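Local coordinates for protein monosaccharide-transporting ATPase (Actinobacillus succinogenes, PDB 5DTE) that binds beta-D-allopyranose in the cleft between its two lobes and probably delivers sugar to an ABC transporter as its periplasmic binding protein, at residues A196-E201 and A222-M227. Residues are numbered along the deposited sequence; the frame is centred on the assembly and turned at random.
Sequences ANWETE and AANDNM. With ALL (beta-D-allopyranose), chain E.
The W198 ring turns one face to the bound allose: ALL C6 lies 3.3 Å above the ring plane, nearer the border of the ring than its centre. The M227 methyl CE approaches the same indole obliquely. N224 ND2 is modelled too close to the ring, so its approach is doubtful. The amide plane of N224 is 17° from the ring plane, although the two side chains cross at about a right angle. M227 CE packs 3.7 Å from W198 CD1. The M227 sulfur makes an oblique Met-aromatic contact with the five-membered ring.

The M227 side chain bends at its last torsion (chi3 -71°), which brings the methyl back to the indole. Its SD meets A196 CB at 3.4 Å and accepts a weak hydrogen bond from W198 N. W198 O faces N226 CB at 3.3 Å. It also accepts a weak bond from N224 ND2, although the modelled position of that nitrogen is uncertain.

N224 is the N-cap of helix 225-237. Its CG is flanked by both backbone N and C, and OD1 accepts M227 N at 3.0 Å. T200, at the start of helix 200-213, gives its hydroxyl to N226 O at 3.1 Å. This donor stands above the carbonyl plane, 47° out of it.

The contact joins two loops that follow strands 188-195 and 219-222, which flank strand 157-163 in the parallel sheet, and lead into helices. W198 sits in a type I' turn from A196 to E199. R174, D250, K34, E67 and D116 hydrogen-bond the sugar. Aromatic rings lining the sugar are common in periplasmic sugar-binding proteins. Here the contact is CH-pi-like, with C6 over the W198 face, and not a stack of the sugar ring. W198 supplies the apolar surface for the hydroxymethyl carbon, and the capping bond helps fix N224 beside it.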
ATOM      1  N   ALA A 196      -1.494   1.111  14.106  1.00 22.71           N
ATOM      2  CA  ALA A 196      -0.210   1.751  14.298  1.00 23.59           C
ATOM      3  C   ALA A 196       0.053   2.795  13.216  1.00 19.41           C
ATOM      4  O   ALA A 196       1.156   3.330  13.130  1.00 17.96           O
ATOM      5  CB  ALA A 196       0.888   0.728  14.328  1.00 30.28           C
ATOM      6  N   ASN A 197      -0.969   3.075  12.405  1.00 15.96           N
ATOM      7  CA  ASN A 197      -0.968   4.197  11.443  1.00 30.01           C
ATOM      8  C   ASN A 197       0.113   4.191  10.366  1.00 39.99           C
ATOM      9  O   ASN A 197       0.424   5.256   9.819  1.00 42.80           O
ATOM     10  CB  ASN A 197      -0.877   5.536  12.189  1.00 32.57           C
ATOM     11  CG  ASN A 197      -2.136   5.855  12.973  1.00 40.52           C
ATOM     12  OD1 ASN A 197      -3.146   6.252  12.393  1.00 43.72           O
ATOM     13  ND2 ASN A 197      -2.083   5.678  14.296  1.00 35.69           N
ATOM     14  N   TRP A 198       0.674   3.007  10.082  1.00 38.30           N
ATOM     15  CA  TRP A 198       1.682   2.780   9.031  1.00 28.23           C
ATOM     16  C   TRP A 198       3.102   3.211   9.408  1.00 27.18           C
ATOM     17  O   TRP A 198       4.016   3.098   8.585  1.00 21.43           O
ATOM     18  CB  TRP A 198       1.291   3.487   7.725  1.00 33.48           C
ATOM     19  CG  TRP A 198       0.103   2.901   7.011  1.00 40.03           C
ATOM     20  CD1 TRP A 198      -0.231   1.569   6.867  1.00 42.78           C
ATOM     21  CD2 TRP A 198      -0.915   3.638   6.357  1.00 33.24           C
ATOM     22  NE1 TRP A 198      -1.390   1.448   6.141  1.00 36.18           N
ATOM     23  CE2 TRP A 198      -1.834   2.702   5.825  1.00 36.98           C
ATOM     24  CE3 TRP A 198      -1.141   4.999   6.165  1.00 34.40           C
ATOM     25  CZ2 TRP A 198      -2.954   3.097   5.118  1.00 42.82           C
ATOM     26  CZ3 TRP A 198      -2.247   5.388   5.460  1.00 44.49           C
ATOM     27  CH2 TRP A 198      -3.144   4.443   4.945  1.00 51.94           C
ATOM     28  N   GLU A 199       3.280   3.695  10.639  1.00 29.43           N
ATOM     29  CA  GLU A 199       4.573   4.187  11.132  1.00 25.31           C
ATOM     30  C   GLU A 199       5.348   3.108  11.866  1.00 15.47           C
ATOM     31  O   GLU A 199       4.786   2.419  12.692  1.00  7.16           O
ATOM     32  CB  GLU A 199       4.381   5.384  12.080  1.00 31.17           C
ATOM     33  CG  GLU A 199       4.418   6.769  11.432  1.00 37.58           C
ATOM     34  CD  GLU A 199       4.257   7.899  12.452  1.00 52.08           C
ATOM     35  OE1 GLU A 199       5.054   7.964  13.422  1.00 56.38           O
ATOM     36  OE2 GLU A 199       3.320   8.716  12.290  1.00 55.68           O
ATOM     37  N   THR A 200       6.642   2.983  11.590  1.00 25.93           N
ATOM     38  CA  THR A 200       7.494   2.084  12.369  1.00 30.18           C
ATOM     39  C   THR A 200       7.438   2.417  13.869  1.00 26.36           C
ATOM     40  O   THR A 200       7.022   1.576  14.669  1.00 34.15           O
ATOM     41  CB  THR A 200       8.971   2.114  11.892  1.00 14.50           C
ATOM     42  OG1 THR A 200       9.074   1.484  10.612  1.00 25.42           O
ATOM     43  CG2 THR A 200       9.840   1.360  12.832  1.00  6.08           C
ATOM     44  N   GLU A 201       7.817   3.636  14.245  1.00 25.35           N
ATOM     45  CA  GLU A 201       7.966   3.991  15.663  1.00 29.89           C
ATOM     46  C   GLU A 201       6.700   3.717  16.493  1.00 25.65           C
ATOM     47  O   GLU A 201       6.800   3.214  17.607  1.00 35.17           O
ATOM     48  CB  GLU A 201       8.387   5.461  15.812  1.00 38.94           C
ATOM     49  CG  GLU A 201       9.145   5.796  17.114  1.00 50.91           C
ATOM     50  CD  GLU A 201      10.571   5.234  17.158  1.00 59.28           C
ATOM     51  OE1 GLU A 201      11.143   5.112  18.274  1.00 63.42           O
ATOM     52  OE2 GLU A 201      11.121   4.927  16.074  1.00 57.33           O
ATOM     53  N   ALA A 222       0.870  -7.500  10.254  1.00 10.99           N
ATOM     54  CA  ALA A 222       0.968  -6.051  10.066  1.00 11.50           C
ATOM     55  C   ALA A 222       0.609  -5.614   8.624  1.00 13.18           C
ATOM     56  O   ALA A 222       1.173  -6.121   7.644  1.00 15.17           O
ATOM     57  CB  ALA A 222       2.359  -5.580  10.425  1.00 11.05           C
ATOM     58  N   ALA A 223      -0.304  -4.654   8.506  1.00 16.15           N
ATOM     59  CA  ALA A 223      -0.853  -4.230   7.209  1.00 21.74           C
ATOM     60  C   ALA A 223       0.068  -3.354   6.310  1.00 13.47           C
ATOM     61  O   ALA A 223      -0.336  -3.057   5.166  1.00 12.14           O
ATOM     62  CB  ALA A 223      -2.197  -3.499   7.443  1.00 19.12           C
ATOM     63  N   ASN A 224       1.210  -2.883   6.835  1.00 11.20           N
ATOM     64  CA  ASN A 224       2.358  -2.585   6.004  1.00 13.47           C
ATOM     65  C   ASN A 224       3.706  -2.948   6.522  1.00 24.89           C
ATOM     66  O   ASN A 224       3.879  -3.241   7.686  1.00 34.67           O
ATOM     67  CB  ASN A 224       2.334  -1.118   5.512  1.00 26.44           C
ATOM     68  CG  ASN A 224       2.949  -0.119   6.468  1.00 28.41           C
ATOM     69  OD1 ASN A 224       3.924  -0.353   7.163  1.00 18.86           O
ATOM     70  ND2 ASN A 224       2.516   1.085   6.283  1.00 43.15           N
ATOM     71  N   ASP A 225       4.650  -2.892   5.591  1.00 29.96           N
ATOM     72  CA  ASP A 225       6.020  -3.229   5.833  1.00 29.84           C
ATOM     73  C   ASP A 225       6.686  -2.430   6.950  1.00 23.22           C
ATOM     74  O   ASP A 225       7.529  -2.972   7.668  1.00 19.07           O
ATOM     75  CB  ASP A 225       6.809  -3.058   4.553  1.00 36.05           C
ATOM     76  CG  ASP A 225       7.172  -4.379   3.953  1.00 32.99           C
ATOM     77  OD1 ASP A 225       6.870  -5.401   4.611  1.00 27.84           O
ATOM     78  OD2 ASP A 225       7.769  -4.406   2.861  1.00 33.14           O
ATOM     79  N   ASN A 226       6.375  -1.142   7.078  1.00 27.29           N
ATOM     80  CA  ASN A 226       6.925  -0.365   8.187  1.00 27.42           C
ATOM     81  C   ASN A 226       6.471  -0.882   9.555  1.00 28.30           C
ATOM     82  O   ASN A 226       7.305  -1.082  10.437  1.00 36.11           O
ATOM     83  CB  ASN A 226       6.565   1.119   8.048  1.00 16.25           C
ATOM     84  CG  ASN A 226       7.412   1.819   7.023  1.00 16.81           C
ATOM     85  OD1 ASN A 226       8.545   1.414   6.777  1.00 21.15           O
ATOM     86  ND2 ASN A 226       6.872   2.870   6.410  1.00 22.81           N
ATOM     87  N   MET A 227       5.168  -1.102   9.742  1.00 13.82           N
ATOM     88  CA  MET A 227       4.683  -1.568  11.047  1.00 20.50           C
ATOM     89  C   MET A 227       5.215  -2.985  11.394  1.00 30.56           C
ATOM     90  O   MET A 227       5.381  -3.327  12.575  1.00 20.25           O
ATOM     91  CB  MET A 227       3.151  -1.535  11.094  1.00 11.18           C
ATOM     92  CG  MET A 227       2.571  -0.162  10.817  1.00 17.21           C
ATOM     93  SD  MET A 227       0.779  -0.026  10.964  1.00 21.17           S
ATOM     94  CE  MET A 227       0.224  -0.928   9.530  1.00 11.15           C
TER
HETATM   95  C1  ALL E 401      -0.709   2.204   1.279  1.00 29.89           C
HETATM   96  C2  ALL E 401       0.265   1.594   0.291  1.00 25.89           C
HETATM   97  C3  ALL E 401       1.521   1.143   0.939  1.00 26.39           C
HETATM   98  C4  ALL E 401       2.089   2.169   1.868  1.00 25.12           C
HETATM   99  C5  ALL E 401       1.024   2.519   2.893  1.00 12.81           C
HETATM  100  C6  ALL E 401       1.517   3.388   4.005  1.00  6.27           C
HETATM  101  O1  ALL E 401      -1.755   2.823   0.636  1.00 45.94           O
HETATM  102  O2  ALL E 401      -0.375   0.440  -0.298  1.00 25.04           O
HETATM  103  O3  ALL E 401       1.237  -0.057   1.724  1.00 13.47           O
HETATM  104  O4  ALL E 401       3.262   1.654   2.516  1.00 29.68           O
HETATM  105  O5  ALL E 401      -0.048   3.197   2.177  1.00 13.34           O
HETATM  106  O6  ALL E 401       1.732   4.694   3.515  1.00  7.11           O